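Local coordinates for protein probable fimbrial chaperone YadV (Escherichia coli K-12, PDB 5GHU) that probably acts as a periplasmic chaperone that folds pilus subunits for assembly into fimbriae, and could thereby contribute to adhesion to surfaces, at residues 167-171 with 172-176. Numbering follows the deposited sequence.
Sequences DLEAS and GKRYP
A β-hairpin with a two-residue loop, L168 and A170 pairing with Y175 and K173 across antiparallel strands joined by a type I' turn from A170 to K173, illustrates how cross-strand pairs sort onto two faces. L168 and Y175 exchange backbone hydrogen bonds (L168 N to Y175 O 2.8 Å, Y175 N to L168 O 2.7 Å); A170 and K173 form the next such pair, closing the turn through S171 and G172, both with positive phi. On one face E169 and R174 run side by side from a non-hydrogen-bonded pair. R174 grips E169 side-on, NE (2.5 Å) and NH2 (2.7 Å) both reaching E169 OE2, which lies in the guanidinium plane; NH2 meets its syn lone pair, whereas NE comes from above the carboxylate. With CG anti to the backbone N (chi1 179°), R174 also lays its CG and CD against the D167 carboxylate, whose OD1 adds a long, purely electrostatic pairing. Were E169 an alanine, both bonds to OE2 would be gone and the guanidinium would probably be freer to turn, keeping the long pairing with D167. On the other face L168 CD2 touches Y175 CD1 at 4.0 Å, and a water links Y175 OH to A170 O. The pairing is that of a type I' hairpin, here edging a sheet in the immunoglobulin-like C-terminal domain of a PapD-family chaperone.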
loop_
_atom_site.group_PDB
_atom_site.type_symbol
_atom_site.label_atom_id
_atom_site.label_comp_id
_atom_site.label_asym_id
_atom_site.label_seq_id
_atom_site.Cartn_x
_atom_site.Cartn_y
_atom_site.Cartn_z
ATOM N N ASP A 167 6.227 4.216 -16.239
ATOM C CA ASP A 167 5.913 4.422 -17.657
ATOM C C ASP A 167 6.755 3.498 -18.528
ATOM O O ASP A 167 7.788 2.919 -18.105
ATOM C CB ASP A 167 6.171 5.910 -18.036
ATOM C CG ASP A 167 7.581 6.403 -17.612
ATOM O OD1 ASP A 167 8.531 6.110 -18.343
ATOM O OD2 ASP A 167 7.663 7.085 -16.600
ATOM N N LEU A 168 6.318 3.369 -19.762
ATOM C CA LEU A 168 7.037 2.651 -20.792
ATOM C C LEU A 168 7.524 3.667 -21.813
ATOM O O LEU A 168 6.783 4.573 -22.139
ATOM C CB LEU A 168 6.082 1.652 -21.438
ATOM C CG LEU A 168 6.788 0.782 -22.459
ATOM C CD1 LEU A 168 6.161 -0.604 -22.365
ATOM C CD2 LEU A 168 6.546 1.414 -23.827
ATOM N N GLU A 169 8.773 3.537 -22.240
ATOM C CA GLU A 169 9.339 4.458 -23.234
ATOM C C GLU A 169 9.823 3.696 -24.436
ATOM O O GLU A 169 10.447 2.655 -24.316
ATOM C CB GLU A 169 10.509 5.218 -22.620
ATOM C CG GLU A 169 10.574 6.682 -22.905
ATOM C CD GLU A 169 11.282 7.370 -21.759
ATOM O OE1 GLU A 169 12.212 6.757 -21.197
ATOM O OE2 GLU A 169 10.877 8.463 -21.380
ATOM N N ALA A 170 9.569 4.257 -25.602
ATOM C CA ALA A 170 10.082 3.682 -26.833
ATOM C C ALA A 170 10.201 4.765 -27.883
ATOM O O ALA A 170 9.240 5.479 -28.112
ATOM C CB ALA A 170 9.158 2.574 -27.341
ATOM N N SER A 171 11.370 4.855 -28.514
ATOM C CA SER A 171 11.589 5.811 -29.591
ATOM C C SER A 171 11.235 7.228 -29.131
ATOM O O SER A 171 10.657 7.995 -29.924
ATOM C CB SER A 171 10.756 5.462 -30.835
ATOM O OG SER A 171 10.986 4.132 -31.299
ATOM N N GLY A 172 11.539 7.528 -27.881
ATOM C CA GLY A 172 11.392 8.859 -27.312
ATOM C C GLY A 172 9.996 9.222 -26.855
ATOM O O GLY A 172 9.748 10.341 -26.393
ATOM N N LYS A 173 9.054 8.292 -27.005
ATOM C CA LYS A 173 7.699 8.554 -26.591
ATOM C C LYS A 173 7.495 7.836 -25.279
ATOM O O LYS A 173 8.004 6.717 -25.078
ATOM C CB LYS A 173 6.685 8.073 -27.634
ATOM C CG LYS A 173 6.682 8.984 -28.889
ATOM C CD LYS A 173 5.733 8.437 -29.941
ATOM C CE LYS A 173 4.372 9.134 -29.914
ATOM N NZ LYS A 173 3.557 8.793 -28.703
ATOM N N ARG A 174 6.784 8.474 -24.367
ATOM C CA ARG A 174 6.554 7.886 -23.045
ATOM C C ARG A 174 5.074 7.611 -22.825
ATOM O O ARG A 174 4.222 8.445 -23.210
ATOM C CB ARG A 174 7.093 8.863 -21.977
ATOM C CG ARG A 174 6.911 8.431 -20.577
ATOM C CD ARG A 174 7.669 9.438 -19.655
ATOM N NE ARG A 174 9.101 9.508 -19.918
ATOM C CZ ARG A 174 9.928 10.389 -19.303
ATOM N NH1 ARG A 174 9.473 11.246 -18.417
ATOM N NH2 ARG A 174 11.215 10.424 -19.585
ATOM N N TYR A 175 4.769 6.423 -22.265
ATOM C CA TYR A 175 3.407 5.982 -22.073
ATOM C C TYR A 175 3.236 5.579 -20.627
ATOM O O TYR A 175 3.829 4.621 -20.177
ATOM C CB TYR A 175 3.098 4.790 -22.978
ATOM C CG TYR A 175 3.405 5.033 -24.450
ATOM C CD1 TYR A 175 4.681 4.783 -24.957
ATOM C CD2 TYR A 175 2.440 5.513 -25.308
ATOM C CE1 TYR A 175 4.975 5.003 -26.296
ATOM C CE2 TYR A 175 2.721 5.731 -26.638
ATOM C CZ TYR A 175 3.998 5.446 -27.135
ATOM O OH TYR A 175 4.304 5.646 -28.482
ATOM N N PRO A 176 2.419 6.309 -19.898
ATOM C CA PRO A 176 2.225 5.974 -18.489
ATOM C C PRO A 176 1.672 4.580 -18.334
ATOM O O PRO A 176 0.813 4.187 -19.122
ATOM C CB PRO A 176 1.206 6.968 -18.008
ATOM C CG PRO A 176 1.414 8.164 -18.924
ATOM C CD PRO A 176 1.776 7.582 -20.260
HETATM O O HOH W 1 6.875 4.836 -29.646
#